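Local coordinates for protein condensin complex subunit 3 (Schizosaccharomyces pombe, PDB 5OQR) that serves as a regulatory subunit of condensin, the complex required to convert interphase chromatin into condensed mitotic-like chromosomes, at residues A[77-89]-A[104-118]. Sequence-based numbering, arbitrary orientation.
Sequences IVQPILKHILRGL and IARVVNCVKEIDDDL
The antiparallel helix pair of the second HEAT repeat closes here on Val78, Ile81, Leu82 and Ile85 of helix 78-86 against Ile104 and Val107 of helix 94-108, and Leu118, at the start of helix 116-129, joins them from the third repeat. The short segments 78-86 and 104-108 run at 166°, their axes 10.5 Å apart. Val107 aims one methyl at two partners: CG1, set anti to the backbone N (chi1 180°), meets Ile81 CG2 tip to tip at 3.8 Å and Val78 CG1 at 4.0 Å as the two valines slide past each other. Beta-branched residues suit this place, since a short, stiff side chain fills it at little entropic cost. Leu82 is forked between both partner helices. Its CD2 rests against Ile104 CG2 at 4.0 Å, while CD1 reaches Leu118 CD2, also at 4.0 Å. Ile104 reaches on toward the C-terminal end of segment 77-89, its CD1 lying 3.5 Å from Leu89 CD1. Leu118 is a knob in the hole formed by Gln79, Leu82, Lys83 and Leu86; its CD1 lies 4.1 Å from Leu86 CD2 and equally far from Lys83 CG, so the aliphatic part of the lysine lines the socket while its amine ends beyond it. Beside this socket, the Gln79 chain, bent at chi2, crosses the Asp115 side chain at about a right angle. Replacing Gln79 with alanine is likely to open one wall of the Leu118 socket and leave the Asp115 carboxylate without its amide neighbour. Around this core, Leu41 of helix 33-42 touches Ile81 and Ile85, and Leu122 touches Leu82 and Ile104. Amphipathic helices stacked in antiparallel pairs, apolar faces inward, characterise a HEAT-repeat solenoid; here Leu118 joins the second repeat to the third.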
ATOM      1  N   ILE A  77     -17.819  -1.575 -47.709  1.00114.30           N
ATOM      2  CA  ILE A  77     -18.499  -0.464 -47.052  1.00112.20           C
ATOM      3  C   ILE A  77     -17.724   0.066 -45.855  1.00108.66           C
ATOM      4  O   ILE A  77     -18.041   1.167 -45.374  1.00102.59           O
ATOM      5  CB  ILE A  77     -19.932  -0.857 -46.628  1.00106.22           C
ATOM      6  CG1 ILE A  77     -20.657   0.333 -45.990  1.00101.52           C
ATOM      7  CG2 ILE A  77     -19.906  -2.055 -45.684  1.00108.35           C
ATOM      8  CD1 ILE A  77     -22.125   0.100 -45.736  1.00106.56           C
ATOM      9  N   VAL A  78     -16.702  -0.649 -45.383  1.00111.29           N
ATOM     10  CA  VAL A  78     -15.912  -0.157 -44.260  1.00109.29           C
ATOM     11  C   VAL A  78     -15.069   1.040 -44.683  1.00105.20           C
ATOM     12  O   VAL A  78     -14.854   1.971 -43.897  1.00105.49           O
ATOM     13  CB  VAL A  78     -15.039  -1.287 -43.685  1.00116.14           C
ATOM     14  CG1 VAL A  78     -14.147  -0.756 -42.561  1.00112.31           C
ATOM     15  CG2 VAL A  78     -15.916  -2.416 -43.171  1.00113.07           C
ATOM     16  N   GLN A  79     -14.572   1.038 -45.924  1.00102.62           N
ATOM     17  CA  GLN A  79     -13.732   2.152 -46.365  1.00104.26           C
ATOM     18  C   GLN A  79     -14.550   3.423 -46.537  1.00105.83           C
ATOM     19  O   GLN A  79     -14.147   4.469 -45.999  1.00100.08           O
ATOM     20  CB  GLN A  79     -12.986   1.778 -47.650  1.00112.64           C
ATOM     21  CG  GLN A  79     -12.354   0.384 -47.644  1.00109.32           C
ATOM     22  CD  GLN A  79     -10.846   0.408 -47.489  1.00115.78           C
ATOM     23  OE1 GLN A  79     -10.232   1.467 -47.377  1.00117.30           O
ATOM     24  NE2 GLN A  79     -10.239  -0.772 -47.482  1.00119.09           N
ATOM     25  N   PRO A  80     -15.688   3.418 -47.235  1.00107.38           N
ATOM     26  CA  PRO A  80     -16.488   4.655 -47.301  1.00103.47           C
ATOM     27  C   PRO A  80     -16.936   5.158 -45.938  1.00104.24           C
ATOM     28  O   PRO A  80     -16.832   6.359 -45.656  1.00108.07           O
ATOM     29  CB  PRO A  80     -17.678   4.248 -48.184  1.00105.58           C
ATOM     30  CG  PRO A  80     -17.213   3.057 -48.941  1.00108.49           C
ATOM     31  CD  PRO A  80     -16.285   2.335 -48.035  1.00105.01           C
ATOM     32  N   ILE A  81     -17.440   4.269 -45.080  1.00100.22           N
ATOM     33  CA  ILE A  81     -17.946   4.697 -43.778  1.00 98.75           C
ATOM     34  C   ILE A  81     -16.836   5.358 -42.969  1.00 97.11           C
ATOM     35  O   ILE A  81     -17.058   6.367 -42.290  1.00 93.54           O
ATOM     36  CB  ILE A  81     -18.566   3.503 -43.025  1.00 91.00           C
ATOM     37  CG1 ILE A  81     -19.250   3.973 -41.741  1.00 90.33           C
ATOM     38  CG2 ILE A  81     -17.508   2.469 -42.703  1.00 98.31           C
ATOM     39  CD1 ILE A  81     -19.974   2.871 -40.989  1.00 89.71           C
ATOM     40  N   LEU A  82     -15.622   4.806 -43.029  1.00102.27           N
ATOM     41  CA  LEU A  82     -14.511   5.405 -42.298  1.00105.32           C
ATOM     42  C   LEU A  82     -14.104   6.736 -42.914  1.00106.27           C
ATOM     43  O   LEU A  82     -13.786   7.690 -42.193  1.00103.48           O
ATOM     44  CB  LEU A  82     -13.321   4.444 -42.263  1.00101.46           C
ATOM     45  CG  LEU A  82     -13.457   3.192 -41.390  1.00 92.99           C
ATOM     46  CD1 LEU A  82     -12.198   2.346 -41.496  1.00 91.79           C
ATOM     47  CD2 LEU A  82     -13.735   3.545 -39.936  1.00 90.38           C
ATOM     48  N   LYS A  83     -14.107   6.825 -44.244  1.00109.04           N
ATOM     49  CA  LYS A  83     -13.774   8.085 -44.896  1.00105.44           C
ATOM     50  C   LYS A  83     -14.780   9.171 -44.540  1.00107.81           C
ATOM     51  O   LYS A  83     -14.412  10.340 -44.373  1.00103.94           O
ATOM     52  CB  LYS A  83     -13.713   7.892 -46.409  1.00110.99           C
ATOM     53  CG  LYS A  83     -12.497   7.113 -46.889  1.00111.41           C
ATOM     54  CD  LYS A  83     -12.249   7.340 -48.369  1.00110.41           C
ATOM     55  CE  LYS A  83     -11.657   8.719 -48.630  1.00113.00           C
ATOM     56  NZ  LYS A  83     -12.142   9.303 -49.908  1.00112.86           N
ATOM     57  N   HIS A  84     -16.058   8.807 -44.423  1.00111.48           N
ATOM     58  CA  HIS A  84     -17.080   9.798 -44.104  1.00114.57           C
ATOM     59  C   HIS A  84     -16.958  10.278 -42.665  1.00109.31           C
ATOM     60  O   HIS A  84     -17.122  11.472 -42.387  1.00110.35           O
ATOM     61  CB  HIS A  84     -18.472   9.215 -44.348  1.00114.82           C
ATOM     62  CG  HIS A  84     -19.581  10.058 -43.796  1.00110.02           C
ATOM     63  ND1 HIS A  84     -20.210  11.038 -44.534  1.00108.16           N
ATOM     64  CD2 HIS A  84     -20.164  10.074 -42.575  1.00107.12           C
ATOM     65  CE1 HIS A  84     -21.138  11.617 -43.791  1.00101.95           C
ATOM     66  NE2 HIS A  84     -21.130  11.050 -42.598  1.00 90.41           N
ATOM     67  N   ILE A  85     -16.672   9.367 -41.737  1.00109.95           N
ATOM     68  CA  ILE A  85     -16.722   9.699 -40.319  1.00108.77           C
ATOM     69  C   ILE A  85     -15.416  10.286 -39.798  1.00106.11           C
ATOM     70  O   ILE A  85     -15.435  11.018 -38.798  1.00 97.93           O
ATOM     71  CB  ILE A  85     -17.101   8.454 -39.498  1.00101.02           C
ATOM     72  CG1 ILE A  85     -18.400   7.846 -40.032  1.00 99.11           C
ATOM     73  CG2 ILE A  85     -17.282   8.811 -38.026  1.00106.87           C
ATOM     74  CD1 ILE A  85     -18.652   6.463 -39.535  1.00101.65           C
ATOM     75  N   LEU A  86     -14.282   9.995 -40.442  1.00104.95           N
ATOM     76  CA  LEU A  86     -13.022  10.572 -39.990  1.00103.45           C
ATOM     77  C   LEU A  86     -13.023  12.089 -40.097  1.00105.55           C
ATOM     78  O   LEU A  86     -12.265  12.750 -39.380  1.00107.52           O
ATOM     79  CB  LEU A  86     -11.851   9.986 -40.789  1.00107.93           C
ATOM     80  CG  LEU A  86     -11.794  10.194 -42.306  1.00107.61           C
ATOM     81  CD1 LEU A  86     -11.246  11.567 -42.693  1.00109.87           C
ATOM     82  CD2 LEU A  86     -10.942   9.103 -42.932  1.00104.50           C
ATOM     83  N   ARG A  87     -13.856  12.655 -40.973  1.00114.85           N
ATOM     84  CA  ARG A  87     -13.921  14.105 -41.100  1.00117.91           C
ATOM     85  C   ARG A  87     -14.313  14.758 -39.782  1.00113.59           C
ATOM     86  O   ARG A  87     -13.928  15.900 -39.515  1.00119.53           O
ATOM     87  CB  ARG A  87     -14.922  14.492 -42.190  1.00124.16           C
ATOM     88  CG  ARG A  87     -14.729  13.832 -43.548  1.00127.22           C
ATOM     89  CD  ARG A  87     -16.052  13.816 -44.310  1.00134.43           C
ATOM     90  NE  ARG A  87     -15.976  13.083 -45.572  1.00138.51           N
ATOM     91  CZ  ARG A  87     -17.035  12.657 -46.255  1.00133.43           C
ATOM     92  NH1 ARG A  87     -18.262  12.875 -45.798  1.00131.58           N
ATOM     93  NH2 ARG A  87     -16.869  11.998 -47.394  1.00133.16           N
ATOM     94  N   GLY A  88     -15.078  14.052 -38.950  1.00105.95           N
ATOM     95  CA  GLY A  88     -15.583  14.589 -37.707  1.00113.47           C
ATOM     96  C   GLY A  88     -14.665  14.462 -36.516  1.00114.89           C
ATOM     97  O   GLY A  88     -15.032  14.889 -35.417  1.00115.89           O
ATOM     98  N   LEU A  89     -13.474  13.880 -36.687  1.00110.89           N
ATOM     99  CA  LEU A  89     -12.528  13.802 -35.579  1.00112.95           C
ATOM    100  C   LEU A  89     -12.179  15.184 -35.049  1.00120.11           C
ATOM    101  O   LEU A  89     -11.892  15.338 -33.856  1.00120.47           O
ATOM    102  CB  LEU A  89     -11.266  13.060 -36.024  1.00111.32           C
ATOM    103  CG  LEU A  89     -11.264  11.541 -35.813  1.00100.57           C
ATOM    104  CD1 LEU A  89     -12.640  10.922 -36.009  1.00105.08           C
ATOM    105  CD2 LEU A  89     -10.250  10.879 -36.737  1.00100.33           C
ATOM    106  N   ILE A 104     -15.601   4.588 -35.254  1.00 81.72           N
ATOM    107  CA  ILE A 104     -14.380   4.142 -35.922  1.00 88.48           C
ATOM    108  C   ILE A 104     -13.765   2.967 -35.177  1.00 86.98           C
ATOM    109  O   ILE A 104     -13.309   1.996 -35.792  1.00 82.65           O
ATOM    110  CB  ILE A 104     -13.388   5.311 -36.058  1.00 90.25           C
ATOM    111  CG1 ILE A 104     -13.938   6.344 -37.045  1.00 94.71           C
ATOM    112  CG2 ILE A 104     -12.016   4.812 -36.522  1.00 87.96           C
ATOM    113  CD1 ILE A 104     -13.142   7.616 -37.102  1.00 97.96           C
ATOM    114  N   ALA A 105     -13.741   3.031 -33.845  1.00 83.31           N
ATOM    115  CA  ALA A 105     -13.143   1.956 -33.061  1.00 84.78           C
ATOM    116  C   ALA A 105     -13.806   0.621 -33.365  1.00 84.92           C
ATOM    117  O   ALA A 105     -13.128  -0.395 -33.560  1.00 88.65           O
ATOM    118  CB  ALA A 105     -13.244   2.274 -31.570  1.00 84.60           C
ATOM    119  N   ARG A 106     -15.137   0.601 -33.414  1.00 86.43           N
ATOM    120  CA  ARG A 106     -15.853  -0.655 -33.593  1.00 82.66           C
ATOM    121  C   ARG A 106     -15.833  -1.119 -35.044  1.00 87.14           C
ATOM    122  O   ARG A 106     -15.706  -2.318 -35.311  1.00 96.04           O
ATOM    123  CB  ARG A 106     -17.295  -0.509 -33.111  1.00 83.14           C
ATOM    124  CG  ARG A 106     -17.433  -0.093 -31.657  1.00 86.97           C
ATOM    125  CD  ARG A 106     -18.842  -0.355 -31.153  1.00 92.13           C
ATOM    126  NE  ARG A 106     -19.068   0.179 -29.813  1.00 93.57           N
ATOM    127  CZ  ARG A 106     -20.215   0.072 -29.150  1.00 98.10           C
ATOM    128  NH1 ARG A 106     -20.333   0.588 -27.935  1.00 97.32           N
ATOM    129  NH2 ARG A 106     -21.249  -0.553 -29.699  1.00105.20           N
ATOM    130  N   VAL A 107     -15.952  -0.189 -35.993  1.00 91.52           N
ATOM    131  CA  VAL A 107     -16.101  -0.582 -37.391  1.00102.06           C
ATOM    132  C   VAL A 107     -14.783  -1.108 -37.947  1.00 97.38           C
ATOM    133  O   VAL A 107     -14.753  -2.139 -38.628  1.00 94.07           O
ATOM    134  CB  VAL A 107     -16.643   0.595 -38.221  1.00 94.98           C
ATOM    135  CG1 VAL A 107     -16.791   0.194 -39.683  1.00101.84           C
ATOM    136  CG2 VAL A 107     -17.985   1.055 -37.671  1.00 92.10           C
ATOM    137  N   VAL A 108     -13.674  -0.412 -37.678  1.00 96.18           N
ATOM    138  CA  VAL A 108     -12.384  -0.879 -38.177  1.00101.72           C
ATOM    139  C   VAL A 108     -12.095  -2.280 -37.664  1.00113.02           C
ATOM    140  O   VAL A 108     -11.469  -3.089 -38.360  1.00116.03           O
ATOM    141  CB  VAL A 108     -11.258   0.100 -37.790  1.00 83.01           C
ATOM    142  CG1 VAL A 108     -10.990   0.066 -36.286  1.00 86.98           C
ATOM    143  CG2 VAL A 108      -9.991  -0.223 -38.566  1.00 85.21           C
ATOM    144  N   ASN A 109     -12.545  -2.593 -36.448  1.00109.28           N
ATOM    145  CA  ASN A 109     -12.335  -3.919 -35.882  1.00112.96           C
ATOM    146  C   ASN A 109     -13.020  -5.015 -36.687  1.00117.34           C
ATOM    147  O   ASN A 109     -12.711  -6.194 -36.481  1.00120.38           O
ATOM    148  CB  ASN A 109     -12.841  -3.947 -34.438  1.00109.87           C
ATOM    149  CG  ASN A 109     -12.516  -5.248 -33.732  1.00104.72           C
ATOM    150  OD1 ASN A 109     -11.409  -5.771 -33.851  1.00101.70           O
ATOM    151  ND2 ASN A 109     -13.486  -5.780 -32.999  1.00 94.90           N
ATOM    152  N   CYS A 110     -13.933  -4.662 -37.594  1.00115.47           N
ATOM    153  CA  CYS A 110     -14.650  -5.661 -38.377  1.00115.76           C
ATOM    154  C   CYS A 110     -13.787  -6.312 -39.449  1.00118.70           C
ATOM    155  O   CYS A 110     -14.201  -7.327 -40.017  1.00120.50           O
ATOM    156  CB  CYS A 110     -15.882  -5.026 -39.023  1.00111.58           C
ATOM    157  SG  CYS A 110     -17.151  -4.531 -37.839  1.00 89.90           S
ATOM    158  N   VAL A 111     -12.609  -5.760 -39.743  1.00121.47           N
ATOM    159  CA  VAL A 111     -11.702  -6.358 -40.716  1.00127.30           C
ATOM    160  C   VAL A 111     -10.353  -5.672 -40.582  1.00131.73           C
ATOM    161  O   VAL A 111     -10.259  -4.568 -40.035  1.00136.48           O
ATOM    162  CB  VAL A 111     -12.280  -6.227 -42.151  1.00131.35           C
ATOM    163  CG1 VAL A 111     -12.216  -4.782 -42.641  1.00123.05           C
ATOM    164  CG2 VAL A 111     -11.561  -7.167 -43.109  1.00126.74           C
ATOM    165  N   LYS A 112      -9.307  -6.318 -41.091  1.00133.06           N
ATOM    166  CA  LYS A 112      -7.949  -5.790 -41.011  1.00145.06           C
ATOM    167  C   LYS A 112      -7.483  -5.124 -42.299  1.00148.72           C
ATOM    168  O   LYS A 112      -6.760  -4.126 -42.241  1.00159.47           O
ATOM    169  CB  LYS A 112      -6.969  -6.910 -40.648  1.00153.49           C
ATOM    170  CG  LYS A 112      -7.038  -7.356 -39.195  1.00173.72           C
ATOM    171  CD  LYS A 112      -5.939  -8.358 -38.881  1.00183.29           C
ATOM    172  CE  LYS A 112      -5.937  -8.753 -37.413  1.00167.19           C
ATOM    173  NZ  LYS A 112      -4.851  -9.725 -37.106  1.00179.91           N
ATOM    174  N   GLU A 113      -7.871  -5.646 -43.459  1.00145.29           N
ATOM    175  CA  GLU A 113      -7.355  -5.137 -44.727  1.00146.61           C
ATOM    176  C   GLU A 113      -7.912  -3.746 -45.000  1.00140.50           C
ATOM    177  O   GLU A 113      -9.095  -3.591 -45.321  1.00142.31           O
ATOM    178  CB  GLU A 113      -7.701  -6.095 -45.862  1.00144.22           C
ATOM    179  CG  GLU A 113      -6.751  -7.272 -45.996  1.00144.02           C
ATOM    180  CD  GLU A 113      -5.306  -6.839 -46.145  1.00148.56           C
ATOM    181  OE1 GLU A 113      -5.066  -5.763 -46.733  1.00149.38           O
ATOM    182  OE2 GLU A 113      -4.411  -7.567 -45.664  1.00153.67           O
ATOM    183  N   ILE A 114      -7.050  -2.738 -44.889  1.00133.79           N
ATOM    184  CA  ILE A 114      -7.405  -1.346 -45.126  1.00127.79           C
ATOM    185  C   ILE A 114      -6.423  -0.769 -46.137  1.00128.42           C
ATOM    186  O   ILE A 114      -5.275  -1.211 -46.238  1.00138.63           O
ATOM    187  CB  ILE A 114      -7.398  -0.531 -43.805  1.00118.44           C
ATOM    188  CG1 ILE A 114      -8.813  -0.425 -43.229  1.00120.33           C
ATOM    189  CG2 ILE A 114      -6.813   0.870 -43.995  1.00121.36           C
ATOM    190  CD1 ILE A 114      -9.346  -1.713 -42.639  1.00128.21           C
ATOM    191  N   ASP A 115      -6.883   0.226 -46.891  1.00123.99           N
ATOM    192  CA  ASP A 115      -5.994   0.937 -47.799  1.00127.70           C
ATOM    193  C   ASP A 115      -5.007   1.785 -47.008  1.00134.59           C
ATOM    194  O   ASP A 115      -5.360   2.398 -45.997  1.00134.55           O
ATOM    195  CB  ASP A 115      -6.796   1.816 -48.755  1.00132.33           C
ATOM    196  CG  ASP A 115      -7.745   1.019 -49.620  1.00131.46           C
ATOM    197  OD1 ASP A 115      -8.688   1.614 -50.178  1.00130.97           O
ATOM    198  OD2 ASP A 115      -7.549  -0.210 -49.732  1.00125.57           O
ATOM    199  N   ASP A 116      -3.762   1.826 -47.484  1.00139.22           N
ATOM    200  CA  ASP A 116      -2.697   2.484 -46.731  1.00143.03           C
ATOM    201  C   ASP A 116      -3.026   3.949 -46.466  1.00140.35           C
ATOM    202  O   ASP A 116      -2.867   4.437 -45.342  1.00142.18           O
ATOM    203  CB  ASP A 116      -1.373   2.350 -47.485  1.00140.75           C
ATOM    204  CG  ASP A 116      -0.188   2.853 -46.683  1.00140.45           C
ATOM    205  OD1 ASP A 116       0.705   2.040 -46.365  1.00144.52           O
ATOM    206  OD2 ASP A 116      -0.142   4.062 -46.376  1.00141.56           O
ATOM    207  N   ASP A 117      -3.481   4.672 -47.490  1.00137.03           N
ATOM    208  CA  ASP A 117      -3.833   6.074 -47.289  1.00137.89           C
ATOM    209  C   ASP A 117      -4.933   6.219 -46.246  1.00133.80           C
ATOM    210  O   ASP A 117      -4.934   7.174 -45.462  1.00130.51           O
ATOM    211  CB  ASP A 117      -4.254   6.705 -48.614  1.00139.22           C
ATOM    212  CG  ASP A 117      -3.066   7.123 -49.458  1.00151.54           C
ATOM    213  OD1 ASP A 117      -3.220   8.038 -50.293  1.00154.99           O
ATOM    214  OD2 ASP A 117      -1.975   6.540 -49.279  1.00149.75           O
ATOM    215  N   LEU A 118      -5.881   5.280 -46.219  1.00128.71           N
ATOM    216  CA  LEU A 118      -6.844   5.246 -45.126  1.00127.76           C
ATOM    217  C   LEU A 118      -6.157   4.923 -43.805  1.00130.99           C
ATOM    218  O   LEU A 118      -6.588   5.395 -42.748  1.00127.28           O
ATOM    219  CB  LEU A 118      -7.940   4.222 -45.426  1.00124.19           C
ATOM    220  CG  LEU A 118      -9.070   4.088 -44.401  1.00119.07           C
ATOM    221  CD1 LEU A 118      -9.855   5.384 -44.286  1.00113.40           C
ATOM    222  CD2 LEU A 118      -9.993   2.939 -44.773  1.00108.39           C
TER